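Local coordinates for protein methyl-coenzyme M reductase gamma subunit (PDB 7NKG) that serves as the gamma subunit of methyl-coenzyme M reductase (EC 2.8.4.1), the nickel enzyme of factor 430 that probably acts in methane metabolism, at residues L37-G42 / V192-K197; L41-P46 / I83-W88. All coordinates share one frame; numbering follows the deposited sequence.

Contact 1. Residues L37-G42 / V192-K197; sequences LTAILG and VPLDRK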
ATOM      1  N   LEU C  37     -34.956  18.093  34.653  1.00 22.56           N
ATOM      2  CA  LEU C  37     -33.758  18.204  33.806  1.00 22.89           C
ATOM      3  C   LEU C  37     -33.062  16.846  33.700  1.00 22.62           C
ATOM      4  O   LEU C  37     -32.678  16.415  32.607  1.00 22.40           O
ATOM      5  CB  LEU C  37     -32.782  19.251  34.342  1.00 24.04           C
ATOM      6  CG  LEU C  37     -31.463  19.412  33.533  1.00 26.03           C
ATOM      7  CD1 LEU C  37     -31.714  19.855  32.084  1.00 25.82           C
ATOM      8  CD2 LEU C  37     -30.551  20.413  34.202  1.00 27.78           C
ATOM      9  N   THR C  38     -32.933  16.139  34.838  1.00 23.00           N
ATOM     10  CA  THR C  38     -32.290  14.820  34.833  1.00 23.33           C
ATOM     11  C   THR C  38     -33.082  13.841  33.977  1.00 23.19           C
ATOM     12  O   THR C  38     -32.491  13.064  33.225  1.00 23.00           O
ATOM     13  CB  THR C  38     -32.157  14.307  36.259  1.00 24.97           C
ATOM     14  OG1 THR C  38     -31.391  15.257  37.007  1.00 25.43           O
ATOM     15  CG2 THR C  38     -31.467  12.961  36.341  1.00 25.35           C
ATOM     16  N   ALA C  39     -34.423  13.889  34.073  1.00 22.77           N
ATOM     17  CA  ALA C  39     -35.266  12.988  33.295  1.00 22.88           C
ATOM     18  C   ALA C  39     -35.041  13.193  31.774  1.00 22.63           C
ATOM     19  O   ALA C  39     -34.834  12.214  31.053  1.00 23.06           O
ATOM     20  CB  ALA C  39     -36.739  13.214  33.643  1.00 23.35           C
ATOM     21  N   ILE C  40     -35.071  14.451  31.289  1.00 21.96           N
ATOM     22  CA  ILE C  40     -34.937  14.700  29.846  1.00 22.16           C
ATOM     23  C   ILE C  40     -33.508  14.425  29.337  1.00 22.00           C
ATOM     24  O   ILE C  40     -33.365  14.038  28.171  1.00 21.81           O
ATOM     25  CB  ILE C  40     -35.471  16.098  29.410  1.00 22.51           C
ATOM     26  CG1 ILE C  40     -34.636  17.243  30.044  1.00 23.29           C
ATOM     27  CG2 ILE C  40     -36.964  16.196  29.800  1.00 23.05           C
ATOM     28  CD1 ILE C  40     -35.024  18.655  29.677  1.00 23.64           C
ATOM     29  N   LEU C  41     -32.471  14.525  30.198  1.00 21.63           N
ATOM     30  CA  LEU C  41     -31.109  14.177  29.739  1.00 22.41           C
ATOM     31  C   LEU C  41     -30.908  12.633  29.588  1.00 23.00           C
ATOM     32  O   LEU C  41     -30.125  12.214  28.735  1.00 22.94           O
ATOM     33  CB  LEU C  41     -30.039  14.837  30.618  1.00 23.08           C
ATOM     34  CG  LEU C  41     -30.107  16.375  30.714  1.00 24.65           C
ATOM     35  CD1 LEU C  41     -28.977  16.910  31.560  1.00 25.44           C
ATOM     36  CD2 LEU C  41     -30.064  17.055  29.320  1.00 24.90           C
ATOM     37  N   GLY C  42     -31.658  11.818  30.335  1.00 22.57           N
ATOM     38  CA  GLY C  42     -31.635  10.362  30.205  1.00 22.95           C
ATOM     39  C   GLY C  42     -30.377   9.626  30.625  1.00 23.80           C
ATOM     40  O   GLY C  42     -30.166   8.495  30.181  1.00 24.91           O
ATOM     41  N   VAL C 192     -36.254   7.891  24.432  1.00 24.39           N
ATOM     42  CA  VAL C 192     -36.847   6.885  25.314  1.00 25.08           C
ATOM     43  C   VAL C 192     -38.043   7.517  26.007  1.00 26.09           C
ATOM     44  O   VAL C 192     -37.853   8.510  26.718  1.00 25.44           O
ATOM     45  CB  VAL C 192     -35.841   6.351  26.362  1.00 25.41           C
ATOM     46  CG1 VAL C 192     -36.504   5.324  27.289  1.00 25.73           C
ATOM     47  CG2 VAL C 192     -34.644   5.724  25.679  1.00 26.21           C
ATOM     48  N   PRO C 193     -39.266   6.955  25.892  1.00 27.27           N
ATOM     49  CA  PRO C 193     -40.404   7.550  26.614  1.00 27.64           C
ATOM     50  C   PRO C 193     -40.168   7.704  28.103  1.00 27.68           C
ATOM     51  O   PRO C 193     -39.599   6.804  28.725  1.00 28.14           O
ATOM     52  CB  PRO C 193     -41.554   6.577  26.344  1.00 28.66           C
ATOM     53  CG  PRO C 193     -41.174   5.888  25.086  1.00 29.05           C
ATOM     54  CD  PRO C 193     -39.687   5.784  25.092  1.00 27.43           C
ATOM     55  N   LEU C 194     -40.540   8.862  28.653  1.00 27.38           N
ATOM     56  CA  LEU C 194     -40.434   9.125  30.081  1.00 28.14           C
ATOM     57  C   LEU C 194     -41.727   8.720  30.770  1.00 29.98           C
ATOM     58  O   LEU C 194     -42.791   8.693  30.131  1.00 30.24           O
ATOM     59  CB  LEU C 194     -40.222  10.616  30.336  1.00 27.74           C
ATOM     60  CG  LEU C 194     -38.963  11.259  29.770  1.00 28.72           C
ATOM     61  CD1 LEU C 194     -38.971  12.729  30.048  1.00 28.98           C
ATOM     62  CD2 LEU C 194     -37.734  10.656  30.372  1.00 28.92           C
ATOM     63  N   ASP C 195     -41.652   8.472  32.089  1.00 30.46           N
ATOM     64  CA  ASP C 195     -42.865   8.207  32.871  1.00 31.55           C
ATOM     65  C   ASP C 195     -43.482   9.533  33.396  1.00 31.42           C
ATOM     66  O   ASP C 195     -44.295   9.518  34.326  1.00 31.96           O
ATOM     67  CB  ASP C 195     -42.584   7.207  34.005  1.00 34.65           C
ATOM     68  CG  ASP C 195     -41.596   7.626  35.073  1.00 42.09           C
ATOM     69  OD1 ASP C 195     -41.026   8.730  34.957  1.00 43.33           O
ATOM     70  OD2 ASP C 195     -41.373   6.835  36.014  1.00 45.87           O
ATOM     71  N   ARG C 196     -43.147  10.674  32.752  1.00 30.81           N
ATOM     72  CA  ARG C 196     -43.629  11.993  33.123  1.00 30.75           C
ATOM     73  C   ARG C 196     -43.720  12.887  31.877  1.00 30.63           C
ATOM     74  O   ARG C 196     -43.126  12.594  30.830  1.00 31.06           O
ATOM     75  CB  ARG C 196     -42.644  12.633  34.134  1.00 31.51           C
ATOM     76  CG  ARG C 196     -41.269  13.011  33.514  1.00 33.03           C
ATOM     77  CD  ARG C 196     -40.374  13.712  34.501  1.00 34.53           C
ATOM     78  NE  ARG C 196     -39.936  12.812  35.571  1.00 35.70           N
ATOM     79  CZ  ARG C 196     -39.574  13.190  36.796  1.00 36.61           C
ATOM     80  NH1 ARG C 196     -39.573  14.477  37.134  1.00 34.86           N
ATOM     81  NH2 ARG C 196     -39.199  12.287  37.692  1.00 37.46           N
ATOM     82  N   LYS C 197     -44.426  13.995  32.024  1.00 30.06           N
ATOM     83  CA  LYS C 197     -44.512  15.033  31.016  1.00 30.07           C
ATOM     84  C   LYS C 197     -43.717  16.201  31.589  1.00 28.70           C
ATOM     85  O   LYS C 197     -43.942  16.582  32.747  1.00 28.88           O
ATOM     86  CB  LYS C 197     -45.972  15.459  30.780  1.00 33.18           C
ATOM     87  CG  LYS C 197     -46.718  14.530  29.853  1.00 39.28           C
ATOM     88  CD  LYS C 197     -48.194  14.884  29.679  1.00 45.53           C
ATOM     89  CE  LYS C 197     -48.565  16.366  29.479  1.00 50.81           C
ATOM     90  NZ  LYS C 197     -49.840  16.582  28.729  1.00 54.13           N
TER
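L194 and R196 reach from strand 193-201, outermost in its sheet within this chain, to the helix end around A39 and meet it with different parts of their chains. L194 comes in with the two prongs of its isobutyl fork. CD2 lies 3.4 Å from the carbonyl O of A39, a methyl group set against a peptide oxygen, while CD1 turns to the helix side chains and meets CG2 of I40 at 4.0 Å. The side chains of L194 and I40 cross obliquely. In I40 the branch that touches is the CG2 methyl, set beside the backbone N, whereas CG1 and CD1 lead away from L194; the I40 side chain also touches M185 and I139. The CB of A39 is farther from the fork, 4.3 Å from L194 CD1.

R196 takes another route. Its CG stands between its own backbone N and carbonyl carbon (chi1 69°), and a bend further out, at chi3, carries the guanidinium past the helix, so that A39 CB rests over one face of that group. CB of A39 is 3.8 Å from NE of R196 and equally near its CD. NH1 has its partner outside the two segments, a salt bridge to D36 on the same helix 34-41, which holds the flat group beside the A39 methyl.

The contact illustrates how a helix can meet a strand of a small antiparallel sheet with no hydrogen bond between the facing segments. A39 offers a methyl group and its carbonyl O, and the chain opposite approaches to 7.2 Å between CA of A39 and CA of L194. With 151 Å² buried in all, the chemistry implies a modest, mostly van der Waals contact, with the ionic link to the helix made by R196 and D36.

Contact 2. Residues L41-P46 / I83-W88; sequences LGHRAP and IRYVQW
L41 begins the contact by placing the methyl groups of its fork against V86: CD2 lies 3.9 Å from CG2 of V86, and CD1 is only slightly farther, as the two side chains cross at a slant. After G42, the first residue past the helix, with positive phi, H43 turns its imidazole toward the strand. The ring is held on several sides. NE2 donates to the carbonyl O of Y85 at 2.8 Å, a bond of 155° at the hydrogen that falls on a lone pair and lies almost in the ring plane. Over one face sits the CB of R84 in a CH-pi contact, 3.7 Å from the centroid of the H43 ring; over the opposite face lies the carbonyl O of L41. The ring's edge, led by CE1, points at the face of Y85 in an offset edge-to-face pair with planes at 70°. The CG of H43 lies beside its backbone N (chi1 -56°), a turn that carries the ring to the strand. An alanine here would leave the Y85 carbonyl without this donor and is likely to open a gap between R84 and the tyrosine ring. A water then links the main chain to the strand, donating to H43 O and accepting from NE of R84, whose NH2 bonds to the backbone of another protein chain. R44 turns instead to E128 and E132. The loop after helix 34-41 thus packs on strand 83-90, an inner strand flanked by 122-127 and 149-151, and helix 128-140 touches both, at H43, R84 and V86.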
ATOM      1  N   LEU C  41     -32.471  14.525  30.198  1.00 21.63           N
ATOM      2  CA  LEU C  41     -31.109  14.177  29.739  1.00 22.41           C
ATOM      3  C   LEU C  41     -30.908  12.633  29.588  1.00 23.00           C
ATOM      4  O   LEU C  41     -30.125  12.214  28.735  1.00 22.94           O
ATOM      5  CB  LEU C  41     -30.039  14.837  30.618  1.00 23.08           C
ATOM      6  CG  LEU C  41     -30.107  16.375  30.714  1.00 24.65           C
ATOM      7  CD1 LEU C  41     -28.977  16.910  31.560  1.00 25.44           C
ATOM      8  CD2 LEU C  41     -30.064  17.055  29.320  1.00 24.90           C
ATOM      9  N   GLY C  42     -31.658  11.818  30.335  1.00 22.57           N
ATOM     10  CA  GLY C  42     -31.635  10.362  30.205  1.00 22.95           C
ATOM     11  C   GLY C  42     -30.377   9.626  30.625  1.00 23.80           C
ATOM     12  O   GLY C  42     -30.166   8.495  30.181  1.00 24.91           O
ATOM     13  N   HIS C  43     -29.564  10.214  31.509  1.00 22.50           N
ATOM     14  CA  HIS C  43     -28.309   9.586  31.950  1.00 22.62           C
ATOM     15  C   HIS C  43     -28.481   8.736  33.203  1.00 23.03           C
ATOM     16  O   HIS C  43     -27.711   7.793  33.413  1.00 23.11           O
ATOM     17  CB  HIS C  43     -27.256  10.660  32.215  1.00 22.56           C
ATOM     18  CG  HIS C  43     -27.011  11.540  31.029  1.00 22.72           C
ATOM     19  ND1 HIS C  43     -26.855  11.005  29.762  1.00 23.59           N
ATOM     20  CD2 HIS C  43     -26.895  12.885  30.953  1.00 23.37           C
ATOM     21  CE1 HIS C  43     -26.675  12.038  28.956  1.00 23.94           C
ATOM     22  NE2 HIS C  43     -26.659  13.185  29.628  1.00 23.92           N
ATOM     23  N   ARG C  44     -29.428   9.104  34.066  1.00 23.17           N
ATOM     24  CA  ARG C  44     -29.683   8.368  35.311  1.00 24.90           C
ATOM     25  C   ARG C  44     -31.112   8.654  35.796  1.00 26.59           C
ATOM     26  O   ARG C  44     -31.754   9.597  35.310  1.00 26.73           O
ATOM     27  CB  ARG C  44     -28.647   8.739  36.408  1.00 25.36           C
ATOM     28  CG  ARG C  44     -28.842  10.135  36.971  1.00 26.09           C
ATOM     29  CD  ARG C  44     -27.799  10.529  37.998  1.00 28.60           C
ATOM     30  NE  ARG C  44     -28.287  11.607  38.854  1.00 30.68           N
ATOM     31  CZ  ARG C  44     -28.405  12.881  38.491  1.00 32.19           C
ATOM     32  NH1 ARG C  44     -28.042  13.267  37.273  1.00 31.63           N
ATOM     33  NH2 ARG C  44     -28.886  13.779  39.345  1.00 32.87           N
ATOM     34  N   ALA C  45     -31.603   7.866  36.774  1.00 27.82           N
ATOM     35  CA  ALA C  45     -32.950   8.065  37.287  1.00 28.89           C
ATOM     36  C   ALA C  45     -33.075   9.432  37.980  1.00 29.59           C
ATOM     37  O   ALA C  45     -32.190   9.771  38.766  1.00 29.16           O
ATOM     38  CB  ALA C  45     -33.289   6.965  38.277  1.00 29.07           C
ATOM     39  N   PRO C  46     -34.139  10.234  37.734  1.00 30.45           N
ATOM     40  CA  PRO C  46     -34.266  11.516  38.459  1.00 31.00           C
ATOM     41  C   PRO C  46     -34.248  11.335  39.978  1.00 31.57           C
ATOM     42  O   PRO C  46     -34.836  10.379  40.489  1.00 31.02           O
ATOM     43  CB  PRO C  46     -35.617  12.066  37.985  1.00 31.70           C
ATOM     44  CG  PRO C  46     -35.862  11.387  36.699  1.00 32.18           C
ATOM     45  CD  PRO C  46     -35.281  10.023  36.827  1.00 30.42           C
ATOM     46  N   ILE C  83     -18.566  11.020  32.357  1.00 21.85           N
ATOM     47  CA  ILE C  83     -18.704  12.077  31.359  1.00 21.20           C
ATOM     48  C   ILE C  83     -20.058  11.850  30.680  1.00 21.31           C
ATOM     49  O   ILE C  83     -20.267  10.799  30.064  1.00 21.90           O
ATOM     50  CB  ILE C  83     -17.550  12.060  30.313  1.00 20.85           C
ATOM     51  CG1 ILE C  83     -16.161  12.267  30.985  1.00 21.53           C
ATOM     52  CG2 ILE C  83     -17.800  13.102  29.188  1.00 20.23           C
ATOM     53  CD1 ILE C  83     -15.934  13.642  31.687  1.00 22.50           C
ATOM     54  N   ARG C  84     -20.933  12.858  30.729  1.00 20.58           N
ATOM     55  CA  ARG C  84     -22.250  12.827  30.082  1.00 20.30           C
ATOM     56  C   ARG C  84     -22.430  14.039  29.166  1.00 20.00           C
ATOM     57  O   ARG C  84     -21.576  14.914  29.148  1.00 19.90           O
ATOM     58  CB  ARG C  84     -23.363  12.761  31.147  1.00 22.03           C
ATOM     59  CG  ARG C  84     -23.308  11.524  32.017  1.00 24.70           C
ATOM     60  CD  ARG C  84     -23.379  10.218  31.252  1.00 28.84           C
ATOM     61  NE  ARG C  84     -23.651   9.126  32.181  1.00 35.00           N
ATOM     62  CZ  ARG C  84     -23.496   7.835  31.912  1.00 39.54           C
ATOM     63  NH1 ARG C  84     -23.793   6.921  32.831  1.00 40.46           N
ATOM     64  NH2 ARG C  84     -23.078   7.443  30.714  1.00 40.10           N
ATOM     65  N   TYR C  85     -23.558  14.113  28.441  1.00 19.52           N
ATOM     66  CA  TYR C  85     -23.731  15.159  27.448  1.00 20.01           C
ATOM     67  C   TYR C  85     -25.103  15.837  27.434  1.00 19.23           C
ATOM     68  O   TYR C  85     -26.091  15.290  27.933  1.00 18.39           O
ATOM     69  CB  TYR C  85     -23.430  14.539  26.085  1.00 21.14           C
ATOM     70  CG  TYR C  85     -24.542  13.640  25.624  1.00 23.88           C
ATOM     71  CD1 TYR C  85     -24.600  12.315  26.025  1.00 25.05           C
ATOM     72  CD2 TYR C  85     -25.583  14.134  24.860  1.00 26.11           C
ATOM     73  CE1 TYR C  85     -25.706  11.531  25.741  1.00 27.59           C
ATOM     74  CE2 TYR C  85     -26.663  13.348  24.532  1.00 27.88           C
ATOM     75  CZ  TYR C  85     -26.772  12.079  25.051  1.00 28.88           C
ATOM     76  OH  TYR C  85     -27.825  11.318  24.626  1.00 31.29           O
ATOM     77  N   VAL C  86     -25.138  17.027  26.806  1.00 18.66           N
ATOM     78  CA  VAL C  86     -26.340  17.816  26.548  1.00 19.06           C
ATOM     79  C   VAL C  86     -26.213  18.194  25.070  1.00 18.57           C
ATOM     80  O   VAL C  86     -25.232  18.851  24.714  1.00 18.23           O
ATOM     81  CB  VAL C  86     -26.409  19.078  27.444  1.00 20.27           C
ATOM     82  CG1 VAL C  86     -27.558  19.991  27.014  1.00 21.41           C
ATOM     83  CG2 VAL C  86     -26.555  18.689  28.914  1.00 20.95           C
ATOM     84  N   GLN C  87     -27.133  17.734  24.208  1.00 18.34           N
ATOM     85  CA  GLN C  87     -27.054  18.030  22.778  1.00 17.32           C
ATOM     86  C   GLN C  87     -28.316  18.733  22.314  1.00 17.28           C
ATOM     87  O   GLN C  87     -29.416  18.245  22.570  1.00 17.44           O
ATOM     88  CB  GLN C  87     -26.804  16.764  21.952  1.00 16.92           C
ATOM     89  CG  GLN C  87     -26.695  17.048  20.459  1.00 18.73           C
ATOM     90  CD  GLN C  87     -25.981  15.945  19.733  1.00 20.51           C
ATOM     91  OE1 GLN C  87     -24.749  15.927  19.656  1.00 20.95           O
ATOM     92  NE2 GLN C  87     -26.728  14.984  19.185  1.00 20.49           N
ATOM     93  N   TRP C  88     -28.144  19.848  21.582  1.00 17.36           N
ATOM     94  CA  TRP C  88     -29.223  20.691  21.082  1.00 18.42           C
ATOM     95  C   TRP C  88     -29.247  20.778  19.560  1.00 18.37           C
ATOM     96  O   TRP C  88     -28.192  20.828  18.934  1.00 18.48           O
ATOM     97  CB  TRP C  88     -29.031  22.125  21.597  1.00 18.71           C
ATOM     98  CG  TRP C  88     -29.545  22.335  22.988  1.00 19.40           C
ATOM     99  CD1 TRP C  88     -28.815  22.385  24.140  1.00 19.96           C
ATOM    100  CD2 TRP C  88     -30.915  22.511  23.368  1.00 19.34           C
ATOM    101  NE1 TRP C  88     -29.651  22.566  25.220  1.00 20.08           N
ATOM    102  CE2 TRP C  88     -30.947  22.658  24.771  1.00 19.78           C
ATOM    103  CE3 TRP C  88     -32.121  22.578  22.653  1.00 19.93           C
ATOM    104  CZ2 TRP C  88     -32.135  22.864  25.473  1.00 20.73           C
ATOM    105  CZ3 TRP C  88     -33.299  22.748  23.352  1.00 20.55           C
ATOM    106  CH2 TRP C  88     -33.299  22.902  24.747  1.00 20.68           C
TER
HETATM  107  O   HOH W   1     -25.009   8.858  34.686  1.00 30.22           O

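Overall arrangement
The first segments of contacts 1 and 2 follow one another and overlap at L41 and G42, and the centres of the two contacts are about 9 Å apart. Helix 34-41 meets the three-stranded sheet in contact 1; the loop after it meets an inner strand of the four-stranded sheet in contact 2, so this short region bridges the two sheets. They also touch directly, A39 CB lying 3.7 Å from P46 CG. Q189 bonds to the carbonyls of both L41 and Y85, linking the helix end to strand 83-90. In contact 2 the side chain of Y85 is about 9 Å from factor 430 and about 12 Å from 1-thioethanesulfonic acid.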